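Local coordinates for protein EIAV protease (Equine infectious anemia virus, PDB 1FMB) that probably cleaves the viral polyprotein as a homodimeric aspartic protease, whose active site here holds a peptide-like inhibitor, at residues A[15-20]-A[40-45]; A[33-38]-A[82-87]; A[65-70]-A[78-83]; A[74-79]-A[95-100]. The protein carries 1 engineered substitution. All blocks are in the same frame, centred on the assembly; numbering follows the deposited sequence.

Overall arrangement
Strand 74-83 threads through three of the four contacts. Its middle pairs antiparallel with 65-70 in contact 3; its end runs parallel to Leu-33 and Thr-34 in contact 2, where Val-82 and Ala-83 are shared; its start meets the end of helix 92-97 in contact 4, about 19 Å from contact 2 between centres. Contact 1 closes a turn against the loop after helix 35-40 and is tied to its neighbours by Arg-44 NH1 to Tyr-38 O (2.9 Å) and Asn-16 N to Thr-68 O (2.9 Å). Contact 2 alone touches the inhibitor, through Pro-86, whereas the Met-80 side chain of contact 3 stays about 10 Å from it.

Contact 1 (A[15-20]-A[40-45]); sequences INDTPL and RLKYRG
Thr-18 OG1 takes the backbone N-H of Lys-42 in a nearly straight bond (3.0 Å, 164° at the hydrogen) and gives its own proton to Asn-16 O. A chi1 of -51° sets OG1 anti to the carbonyl carbon, facing the loop. Nearer the start of the turn, Asn-16 ND2 reaches Tyr-43 O at 3.0 Å, approaching from well above the carbonyl plane. Inward of these two bonds lies the Leu-41 side chain: its CD2 is 3.9 Å from Leu-20 CD1, the two chains crossing at about a right angle, and 4.1 Å from Ile-15 CG2. Lys-42 runs past Thr-18 in the opposite direction, bringing CD to 3.5 Å from Asp-17 O, but NZ stops 4.1 Å from Asp-17 OD2, too far for a salt bridge.

Behind this shell, the type I' turn from Ile-15 to Thr-18, which closes the beta hairpin of strands 10-15 and 18-24, presents both polar side chains, and Thr-68 of strand 58-71 holds Asn-16 OD1. With both ends of the Asn-16 amide bonded, its rotation is fixed; the loop is held by directed bonds to Lys-42 N and Tyr-43 O and by the burial of Leu-41, while the nearby charges probably add a modest attraction.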
# COMPACT_ATOMS: atom_id res chain seq x y z
N ILE A 15 -0.20 1.31 20.38
CA ILE A 15 -1.02 0.12 20.25
C ILE A 15 -0.86 -0.57 21.61
O ILE A 15 0.29 -0.85 22.02
CB ILE A 15 -0.49 -0.75 19.10
CG1 ILE A 15 -0.63 0.12 17.85
CG2 ILE A 15 -1.31 -2.06 19.09
CD1 ILE A 15 -0.11 -0.35 16.49
N ASN A 16 -1.91 -0.86 22.32
CA ASN A 16 -1.85 -1.51 23.64
C ASN A 16 -0.76 -0.82 24.47
O ASN A 16 0.19 -1.39 25.01
CB ASN A 16 -1.53 -3.01 23.58
CG ASN A 16 -2.69 -3.81 23.00
OD1 ASN A 16 -3.70 -3.19 22.63
ND2 ASN A 16 -2.62 -5.14 22.95
N ASP A 17 -0.85 0.50 24.53
CA ASP A 17 0.07 1.35 25.28
C ASP A 17 1.53 1.39 24.92
O ASP A 17 2.40 1.74 25.71
CB ASP A 17 0.24 0.78 26.72
CG ASP A 17 -0.83 1.41 27.59
OD1 ASP A 17 -1.85 1.80 27.00
OD2 ASP A 17 -0.55 1.46 28.80
N THR A 18 1.88 1.01 23.72
CA THR A 18 3.27 0.94 23.29
C THR A 18 3.39 1.79 22.03
O THR A 18 2.63 1.51 21.09
CB THR A 18 3.42 -0.53 22.80
OG1 THR A 18 2.92 -1.41 23.85
CG2 THR A 18 4.83 -0.88 22.47
N PRO A 19 4.25 2.77 22.06
CA PRO A 19 4.47 3.65 20.89
C PRO A 19 5.14 2.86 19.77
O PRO A 19 6.19 2.20 19.96
CB PRO A 19 5.20 4.85 21.48
CG PRO A 19 5.93 4.28 22.66
CD PRO A 19 5.11 3.13 23.19
N LEU A 20 4.47 2.84 18.58
CA LEU A 20 5.10 2.08 17.46
C LEU A 20 5.06 2.95 16.20
O LEU A 20 4.04 3.61 16.02
CB LEU A 20 4.22 0.86 17.10
CG LEU A 20 4.23 -0.30 18.12
CD1 LEU A 20 3.36 -1.48 17.68
CD2 LEU A 20 5.65 -0.81 18.24
N ARG A 40 6.70 -7.16 21.55
CA ARG A 40 7.15 -6.01 22.32
C ARG A 40 5.98 -5.26 22.96
O ARG A 40 6.26 -4.32 23.71
CB ARG A 40 7.79 -5.00 21.36
CG ARG A 40 9.29 -5.01 21.18
CD ARG A 40 9.69 -4.20 19.95
NE ARG A 40 9.40 -2.77 20.00
CZ ARG A 40 9.79 -1.88 19.10
NH1 ARG A 40 10.55 -2.21 18.05
NH2 ARG A 40 9.49 -0.60 19.22
N LEU A 41 4.72 -5.59 22.67
CA LEU A 41 3.61 -4.86 23.25
C LEU A 41 3.63 -4.99 24.77
O LEU A 41 3.91 -6.06 25.31
CB LEU A 41 2.28 -5.40 22.69
CG LEU A 41 2.05 -5.23 21.18
CD1 LEU A 41 0.66 -5.77 20.87
CD2 LEU A 41 2.11 -3.79 20.63
N LYS A 42 3.25 -3.95 25.48
CA LYS A 42 3.23 -3.98 26.97
C LYS A 42 2.14 -4.94 27.41
O LYS A 42 2.35 -5.66 28.39
CB LYS A 42 2.95 -2.53 27.45
CG LYS A 42 4.09 -1.71 26.84
CD LYS A 42 4.50 -0.40 27.46
CE LYS A 42 4.37 -0.36 28.98
NZ LYS A 42 2.96 -0.60 29.43
N TYR A 43 1.03 -5.03 26.66
CA TYR A 43 -0.02 -5.95 27.01
C TYR A 43 -0.45 -6.66 25.71
O TYR A 43 -0.40 -5.90 24.75
CB TYR A 43 -1.30 -5.24 27.49
CG TYR A 43 -1.05 -4.33 28.67
CD1 TYR A 43 -0.80 -4.96 29.90
CD2 TYR A 43 -1.06 -2.96 28.60
CE1 TYR A 43 -0.56 -4.25 31.07
CE2 TYR A 43 -0.83 -2.23 29.77
CZ TYR A 43 -0.59 -2.87 30.98
OH TYR A 43 -0.36 -2.11 32.10
N ARG A 44 -0.84 -7.90 25.80
CA ARG A 44 -1.30 -8.63 24.61
C ARG A 44 -2.57 -9.39 24.98
O ARG A 44 -2.64 -9.91 26.09
CB ARG A 44 -0.26 -9.72 24.26
CG ARG A 44 0.80 -9.24 23.31
CD ARG A 44 1.94 -10.26 23.23
NE ARG A 44 2.46 -10.42 24.58
CZ ARG A 44 3.30 -9.51 25.08
NH1 ARG A 44 3.85 -8.68 24.19
NH2 ARG A 44 3.56 -9.55 26.38
N GLY A 45 -3.54 -9.51 24.08
CA GLY A 45 -4.76 -10.27 24.33
C GLY A 45 -4.48 -11.65 23.65
O GLY A 45 -3.36 -11.87 23.21
O HOH W 1 -3.12 -8.18 21.78
O HOH W 2 8.14 0.98 21.55

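Contact 2 (A[33-38]-A[82-87]); sequences LTTAHY and VADIPV. With HYB ([2-(2-methyl-propane-2-sulfonylmethyl)-3-naphthalen-1-yl-propionyl-valinyl]-phenylalaninol), chain B.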
# COMPACT_ATOMS: atom_id res chain seq x y z
N LEU A 33 0.19 -6.22 12.21
CA LEU A 33 1.31 -5.94 13.15
C LEU A 33 2.36 -7.02 12.81
O LEU A 33 2.06 -8.22 12.62
CB LEU A 33 0.60 -6.24 14.45
CG LEU A 33 1.11 -5.95 15.83
CD1 LEU A 33 1.46 -4.46 15.91
CD2 LEU A 33 0.02 -6.38 16.81
N THR A 34 3.61 -6.54 12.82
CA THR A 34 4.71 -7.51 12.61
C THR A 34 4.80 -8.34 13.89
O THR A 34 4.44 -7.96 15.01
CB THR A 34 6.06 -6.87 12.31
OG1 THR A 34 6.58 -6.16 13.48
CG2 THR A 34 6.10 -5.83 11.22
N THR A 35 5.25 -9.59 13.80
CA THR A 35 5.40 -10.42 15.00
C THR A 35 6.38 -9.82 16.04
O THR A 35 6.10 -10.03 17.24
CB THR A 35 6.01 -11.75 14.52
OG1 THR A 35 5.14 -12.30 13.52
CG2 THR A 35 6.18 -12.69 15.71
N ALA A 36 7.43 -9.14 15.62
CA ALA A 36 8.46 -8.52 16.46
C ALA A 36 7.73 -7.43 17.25
O ALA A 36 7.96 -7.36 18.46
CB ALA A 36 9.60 -7.85 15.72
N HIS A 37 6.81 -6.66 16.63
CA HIS A 37 6.06 -5.65 17.37
C HIS A 37 5.08 -6.28 18.37
O HIS A 37 4.98 -5.77 19.49
CB HIS A 37 5.32 -4.70 16.43
CG HIS A 37 6.24 -3.67 15.86
ND1 HIS A 37 5.86 -2.77 14.88
CD2 HIS A 37 7.57 -3.47 16.04
CE1 HIS A 37 6.86 -1.97 14.59
NE2 HIS A 37 7.94 -2.37 15.28
N TYR A 38 4.40 -7.37 18.03
CA TYR A 38 3.44 -8.07 18.88
C TYR A 38 4.17 -8.54 20.14
O TYR A 38 3.72 -8.37 21.28
CB TYR A 38 2.77 -9.18 18.06
CG TYR A 38 1.99 -10.11 18.95
CD1 TYR A 38 0.68 -9.80 19.27
CD2 TYR A 38 2.57 -11.30 19.40
CE1 TYR A 38 -0.02 -10.63 20.14
CE2 TYR A 38 1.86 -12.13 20.25
CZ TYR A 38 0.58 -11.80 20.59
OH TYR A 38 -0.19 -12.58 21.44
N VAL A 82 -1.46 -10.46 12.78
CA VAL A 82 -0.03 -10.51 13.15
C VAL A 82 0.70 -11.39 12.11
O VAL A 82 0.22 -12.50 11.78
CB VAL A 82 0.18 -11.06 14.57
CG1 VAL A 82 1.67 -11.02 14.85
CG2 VAL A 82 -0.65 -10.26 15.58
N ALA A 83 1.79 -10.95 11.52
CA ALA A 83 2.48 -11.77 10.50
C ALA A 83 3.94 -11.45 10.40
O ALA A 83 4.38 -10.36 10.84
CB ALA A 83 1.76 -11.60 9.14
N ASP A 84 4.79 -12.42 9.90
CA ASP A 84 6.21 -12.03 9.83
C ASP A 84 6.49 -11.17 8.61
O ASP A 84 7.03 -11.68 7.62
CB ASP A 84 7.07 -13.29 9.64
CG ASP A 84 7.19 -14.03 10.97
OD1 ASP A 84 7.29 -13.37 12.01
OD2 ASP A 84 7.20 -15.28 10.96
N ILE A 85 6.11 -9.91 8.65
CA ILE A 85 6.32 -8.96 7.57
C ILE A 85 7.30 -7.91 8.08
O ILE A 85 7.51 -7.83 9.28
CB ILE A 85 5.01 -8.39 7.01
CG1 ILE A 85 4.18 -7.63 8.04
CG2 ILE A 85 4.20 -9.58 6.49
CD1 ILE A 85 3.15 -6.69 7.40
N PRO A 86 7.90 -7.11 7.20
CA PRO A 86 8.93 -6.17 7.59
C PRO A 86 8.45 -4.94 8.32
O PRO A 86 9.30 -4.29 8.91
CB PRO A 86 9.47 -5.70 6.21
CG PRO A 86 9.09 -6.83 5.34
CD PRO A 86 7.71 -7.24 5.76
N VAL A 87 7.14 -4.61 8.21
CA VAL A 87 6.79 -3.33 8.90
C VAL A 87 5.36 -3.40 9.39
O VAL A 87 4.62 -4.25 8.86
CB VAL A 87 6.95 -2.23 7.82
CG1 VAL A 87 6.05 -2.47 6.62
CG2 VAL A 87 6.69 -0.82 8.32
S1 HYB B . 10.66 -2.32 -2.86
O2 HYB B . 11.30 -3.47 -2.30
O3 HYB B . 9.66 -2.52 -3.86
C4 HYB B . 11.19 -3.85 3.44
C5 HYB B . 11.00 -4.36 2.19
C6 HYB B . 10.16 -3.66 1.24
C7 HYB B . 9.57 -2.50 1.58
C8 HYB B . 9.74 -1.91 2.95
C9 HYB B . 10.57 -2.62 3.84
C10 HYB B . 10.80 -2.10 5.16
C11 HYB B . 10.19 -0.93 5.55
C12 HYB B . 9.35 -0.22 4.65
C13 HYB B . 9.14 -0.72 3.36
O14 HYB B . 2.34 -1.36 1.29
C15 HYB B . 1.86 -2.70 0.92
N16 HYB B . 3.98 -2.96 -0.23
C17 HYB B . 3.15 -3.57 0.81
C18 HYB B . 3.96 -3.56 2.13
C19 HYB B . 5.08 -4.55 2.34
C20 HYB B . 6.43 -4.26 2.09
C21 HYB B . 7.47 -5.16 2.34
C22 HYB B . 7.14 -6.43 2.85
C23 HYB B . 5.82 -6.74 3.13
C24 HYB B . 4.79 -5.82 2.88
N25 HYB B . 6.66 -2.86 -1.69
C26 HYB B . 5.31 -2.76 -2.30
C27 HYB B . 4.42 -3.65 -1.35
O28 HYB B . 4.09 -4.80 -1.57
C29 HYB B . 5.25 -3.21 -3.78
C30 HYB B . 3.79 -3.42 -4.24
C31 HYB B . 5.98 -2.12 -4.60
C32 HYB B . 7.49 -1.79 -1.50
O33 HYB B . 7.18 -0.63 -1.80
C34 HYB B . 8.83 -2.12 -0.81
C35 HYB B . 8.64 -1.68 0.67
C36 HYB B . 10.05 -1.39 -1.47
C37 HYB B . 11.31 -0.03 -4.34
C38 HYB B . 11.95 -1.26 -3.64
C39 HYB B . 12.58 -2.13 -4.75
C40 HYB B . 13.01 -0.85 -2.59
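A short parallel pairing, at the point where strand 32-34 passes into helix 35-40, joins Leu-33 and Thr-34 to Val-82 and Ala-83. Ala-83 N donates to Leu-33 O at 3.0 Å, and Thr-35 N returns to Ala-83 O at 3.2 Å. Beyond the strands, Thr-35 OG1 gives its proton to Asp-84 OD1 at 2.8 Å, meeting the carboxylate from 54° out of its plane. This grip falls at the inverse gamma turn centred on Asp-84, where the chain leaves the sheet.

Thr-34 is the N-cap of the helix: with chi1 at 68°, OG1 sits between the backbone N and the carbonyl carbon, and accepts from His-37 N at 3.2 Å. The same oxygen lies over one face of the His-37 ring. On the buried side Val-82 divides its methyls. CG1 rests 3.9 Å from Tyr-38 CB, while CG2 lies beside Leu-33 CD2, the two side chains pointing the same way; Phe-63 adds an edge-to-face ring against Tyr-38.

Pro-86 turns its ring toward the inhibitor, with CB 3.7 Å from HYB C4 in the naphthyl group; CG and CD also border the inhibitor's phenyl group, at a closeness that is doubtful. The inhibitor also bonds to Asp-25 and to residues of the second subunit. A loop that leaves a core strand to border the substrate cleft is a feature of retroviral aspartic proteases.

Contact 3 (A[65-70]-A[78-83]); sequences TPVTIK and TRMLVA
Chi1 of -62° in Val-67 puts CG2 between its backbone N and carbonyl carbon, and chi1 of -94° in Met-80 sets CG beside its own backbone N; together these turns bring Val-67 CG2 to 3.9 Å from Met-80 CG, the side chains crossing at about a right angle. Thr-65 CG2 occupies the equivalent position on its residue and meets Val-82 CG2 at 3.6 Å, while Thr-65 OG1 bonds to Arg-46 O instead. Farther along, Ile-69 CD1 comes to 4.3 Å from Met-80 SD.

The two segments belong to a beta hairpin, strands 58-71 and 74-83 of the protease sheet, paired antiparallel. Thr-65 with Met-80 and Val-67 with Thr-78 are hydrogen-bonded pairs, each closed by two bonds; the straightest runs from Val-67 N to Thr-78 O (2.8 Å, 172° at the hydrogen). Pro-66 with Arg-79 between them is a non-hydrogen-bonded pair, its CA atoms only 4.3 Å apart, and here CA-H groups meet carbonyls: Arg-79 CA lies 3.4 Å from Thr-65 O. Pro-66 and Arg-79 share the other face of the sheet from the Val-67 cluster. There the arginine chain crosses the strand, CG reaching 4.1 Å from Pro-66 CA, before its guanidinium forms a cation-pi contact with Tyr-48.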
# COMPACT_ATOMS: atom_id res chain seq x y z
N THR A 65 -5.42 -10.65 16.72
CA THR A 65 -5.28 -10.36 18.18
C THR A 65 -5.98 -9.06 18.50
O THR A 65 -5.96 -8.15 17.68
CB THR A 65 -3.79 -10.33 18.53
OG1 THR A 65 -3.61 -10.39 19.96
CG2 THR A 65 -2.97 -9.12 18.05
N PRO A 66 -6.63 -8.91 19.65
CA PRO A 66 -7.37 -7.71 20.03
C PRO A 66 -6.40 -6.62 20.47
O PRO A 66 -5.35 -6.84 21.12
CB PRO A 66 -8.37 -8.14 21.14
CG PRO A 66 -7.86 -9.46 21.62
CD PRO A 66 -6.76 -9.93 20.70
N VAL A 67 -6.67 -5.39 19.98
CA VAL A 67 -5.79 -4.30 20.31
C VAL A 67 -6.64 -3.03 20.55
O VAL A 67 -7.80 -2.94 20.22
CB VAL A 67 -4.74 -3.88 19.23
CG1 VAL A 67 -3.70 -4.96 18.87
CG2 VAL A 67 -5.42 -3.40 17.94
N THR A 68 -6.08 -2.10 21.28
CA THR A 68 -6.59 -0.77 21.53
C THR A 68 -5.54 0.17 20.89
O THR A 68 -4.33 0.22 21.17
CB THR A 68 -6.65 -0.39 23.02
OG1 THR A 68 -7.70 -1.25 23.49
CG2 THR A 68 -7.21 1.03 23.04
N ILE A 69 -6.03 1.01 19.97
CA ILE A 69 -5.13 1.96 19.31
C ILE A 69 -5.51 3.38 19.74
O ILE A 69 -6.70 3.64 19.73
CB ILE A 69 -5.23 1.89 17.77
CG1 ILE A 69 -4.70 0.50 17.35
CG2 ILE A 69 -4.42 2.95 17.04
CD1 ILE A 69 -4.89 0.25 15.87
N LYS A 70 -4.52 4.18 20.09
CA LYS A 70 -4.80 5.55 20.48
C LYS A 70 -3.98 6.47 19.57
O LYS A 70 -2.78 6.39 19.29
CB LYS A 70 -4.63 5.68 21.99
N THR A 78 -10.06 -2.81 18.30
CA THR A 78 -10.35 -3.67 17.15
C THR A 78 -9.42 -4.87 17.15
O THR A 78 -8.81 -5.14 18.19
CB THR A 78 -10.18 -2.79 15.90
OG1 THR A 78 -10.62 -3.57 14.78
CG2 THR A 78 -8.75 -2.30 15.75
N ARG A 79 -9.39 -5.65 16.08
CA ARG A 79 -8.51 -6.78 15.98
C ARG A 79 -7.50 -6.43 14.88
O ARG A 79 -7.85 -5.72 13.92
CB ARG A 79 -9.17 -8.09 15.59
CG ARG A 79 -9.72 -8.74 16.86
CD ARG A 79 -9.34 -10.21 16.84
NE ARG A 79 -10.41 -11.03 17.40
CZ ARG A 79 -10.83 -12.13 16.76
NH1 ARG A 79 -10.33 -12.54 15.60
NH2 ARG A 79 -11.81 -12.83 17.32
N MET A 80 -6.25 -6.86 15.01
CA MET A 80 -5.25 -6.60 14.01
C MET A 80 -4.65 -7.98 13.67
O MET A 80 -4.58 -8.82 14.57
CB MET A 80 -4.05 -5.81 14.55
CG MET A 80 -4.24 -4.33 14.31
SD MET A 80 -2.84 -3.35 14.87
CE MET A 80 -1.74 -3.12 13.47
N LEU A 81 -4.26 -8.17 12.42
CA LEU A 81 -3.60 -9.45 12.11
C LEU A 81 -2.15 -9.35 12.54
O LEU A 81 -1.58 -8.24 12.75
CB LEU A 81 -3.60 -9.67 10.59
CG LEU A 81 -5.01 -9.67 9.98
CD1 LEU A 81 -4.95 -9.93 8.49
CD2 LEU A 81 -5.86 -10.72 10.68
N VAL A 82 -1.46 -10.46 12.78
CA VAL A 82 -0.03 -10.51 13.15
C VAL A 82 0.70 -11.39 12.11
O VAL A 82 0.22 -12.50 11.78
CB VAL A 82 0.18 -11.06 14.57
CG1 VAL A 82 1.67 -11.02 14.85
CG2 VAL A 82 -0.65 -10.26 15.58
N ALA A 83 1.79 -10.95 11.52
CA ALA A 83 2.48 -11.77 10.50
C ALA A 83 3.94 -11.45 10.40
O ALA A 83 4.38 -10.36 10.84
CB ALA A 83 1.76 -11.60 9.14

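Contact 4 (A[74-79]-A[95-100]); sequences RHIKTR and LQDLGA
Apolar contact is centred on Ile-76 and Leu-98. Ile-76 CD1 lies 3.7 Å from Leu-98 CD2, the two branched chains meeting at a slant, and the same CD1 is 4.0 Å from Asp-97 CB. Leu-98 CD2 is shared, since Arg-74 CD approaches it to 3.7 Å as well. The isoleucine therefore lies against Asp-97 and Leu-98 at the end of the helix, while the aliphatic part of the arginine extends that surface along the strand. On the dimer side, Leu-98 packs on Leu-104 of the second subunit.

Polar contact belongs to Arg-74. Bends at chi2 (141°) and chi3 (135°) swing its guanidinium across the end of the helix, where NE makes a weak hydrogen bond to Asp-97 O at 3.3 Å (137° at the hydrogen). Water 3 bridges the same two atoms, so the one NE-H is shared between the carbonyl and the water: it accepts from Arg-74 NE at 2.9 Å, at the edge of the guanidinium and in its plane, and donates to Asp-97 O at 2.6 Å. Leu-98 O stands over the centre of one guanidinium face, 3.5 Å above the plane, and also receives a hydrogen bond from Lys-72 NZ. Two positive groups thus gather near carbonyls at the C-terminal end of a helix, where the helix dipole would probably favour them.

Backbone contact inside 95-100 shapes that end. Gly-99 N bonds to Gln-96 O and Ala-100 N to Leu-95 O, and these two bonds with the positive phi of Gly-99 form a Schellman motif. It terminates the C-terminal helix of the retroviral protease fold, set here against the start of strand 74-83.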
# COMPACT_ATOMS: atom_id res chain seq x y z
N ARG A 74 -8.31 9.59 19.47
CA ARG A 74 -9.33 8.58 19.31
C ARG A 74 -8.88 7.33 20.08
O ARG A 74 -7.72 7.13 20.43
CB ARG A 74 -9.59 8.16 17.87
CG ARG A 74 -10.36 9.24 17.10
CD ARG A 74 -9.81 9.31 15.68
NE ARG A 74 -10.95 9.38 14.76
CZ ARG A 74 -11.30 10.51 14.18
NH1 ARG A 74 -10.45 11.52 14.28
NH2 ARG A 74 -12.42 10.57 13.48
N HIS A 75 -9.86 6.49 20.37
CA HIS A 75 -9.57 5.26 21.11
C HIS A 75 -10.19 4.14 20.29
O HIS A 75 -11.42 4.05 20.36
CB HIS A 75 -10.31 5.39 22.45
CG HIS A 75 -9.72 4.45 23.44
ND1 HIS A 75 -8.72 4.87 24.30
CD2 HIS A 75 -9.97 3.14 23.70
CE1 HIS A 75 -8.38 3.84 25.06
NE2 HIS A 75 -9.12 2.79 24.73
N ILE A 76 -9.42 3.40 19.50
CA ILE A 76 -10.08 2.38 18.68
C ILE A 76 -9.80 0.99 19.24
O ILE A 76 -8.65 0.69 19.55
CB ILE A 76 -9.53 2.54 17.26
CG1 ILE A 76 -10.20 3.78 16.64
CG2 ILE A 76 -9.79 1.34 16.37
CD1 ILE A 76 -9.16 4.56 15.87
N LYS A 77 -10.86 0.22 19.37
CA LYS A 77 -10.71 -1.13 19.93
C LYS A 77 -11.03 -2.03 18.75
O LYS A 77 -12.14 -1.97 18.19
CB LYS A 77 -11.79 -1.36 20.97
CG LYS A 77 -11.47 -1.74 22.38
CD LYS A 77 -11.48 -0.40 23.14
CE LYS A 77 -11.53 -0.58 24.65
NZ LYS A 77 -10.35 -1.30 25.22
N THR A 78 -10.06 -2.81 18.30
CA THR A 78 -10.35 -3.67 17.15
C THR A 78 -9.42 -4.87 17.15
O THR A 78 -8.81 -5.14 18.19
CB THR A 78 -10.18 -2.79 15.90
OG1 THR A 78 -10.62 -3.57 14.78
CG2 THR A 78 -8.75 -2.30 15.75
N ARG A 79 -9.39 -5.65 16.08
CA ARG A 79 -8.51 -6.78 15.98
C ARG A 79 -7.50 -6.43 14.88
O ARG A 79 -7.85 -5.72 13.92
CB ARG A 79 -9.17 -8.09 15.59
CG ARG A 79 -9.72 -8.74 16.86
CD ARG A 79 -9.34 -10.21 16.84
NE ARG A 79 -10.41 -11.03 17.40
CZ ARG A 79 -10.83 -12.13 16.76
NH1 ARG A 79 -10.33 -12.54 15.60
NH2 ARG A 79 -11.81 -12.83 17.32
N LEU A 95 -7.50 3.16 8.89
CA LEU A 95 -7.45 4.49 8.32
C LEU A 95 -8.85 5.13 8.25
O LEU A 95 -8.98 6.33 8.45
CB LEU A 95 -6.84 4.40 6.91
CG LEU A 95 -5.33 4.17 6.88
CD1 LEU A 95 -4.81 4.15 5.45
CD2 LEU A 95 -4.51 5.13 7.73
N GLN A 96 -9.88 4.38 7.90
CA GLN A 96 -11.27 4.83 7.81
C GLN A 96 -11.72 5.27 9.20
O GLN A 96 -12.32 6.35 9.41
CB GLN A 96 -12.16 3.72 7.25
CG GLN A 96 -13.60 4.13 7.02
CD GLN A 96 -14.49 3.01 6.47
OE1 GLN A 96 -14.00 1.94 6.12
NE2 GLN A 96 -15.80 3.26 6.40
N ASP A 97 -11.38 4.46 10.18
CA ASP A 97 -11.71 4.77 11.58
C ASP A 97 -11.08 6.10 12.00
O ASP A 97 -11.72 6.90 12.68
CB ASP A 97 -11.19 3.72 12.58
CG ASP A 97 -12.04 2.46 12.49
OD1 ASP A 97 -13.23 2.64 12.14
OD2 ASP A 97 -11.58 1.33 12.73
N LEU A 98 -9.83 6.37 11.66
CA LEU A 98 -9.13 7.56 12.00
C LEU A 98 -9.58 8.74 11.11
O LEU A 98 -9.11 9.85 11.43
CB LEU A 98 -7.59 7.51 11.90
CG LEU A 98 -6.97 6.56 12.93
CD1 LEU A 98 -5.51 6.27 12.63
CD2 LEU A 98 -7.09 7.15 14.33
N GLY A 99 -10.37 8.59 10.08
CA GLY A 99 -10.73 9.76 9.28
C GLY A 99 -9.70 10.07 8.23
O GLY A 99 -9.74 11.16 7.68
N ALA A 100 -8.75 9.20 7.86
CA ALA A 100 -7.74 9.51 6.86
C ALA A 100 -8.37 9.57 5.47
O ALA A 100 -9.40 8.95 5.24
CB ALA A 100 -6.68 8.39 6.75
O HOH W 3 -12.67 7.06 15.06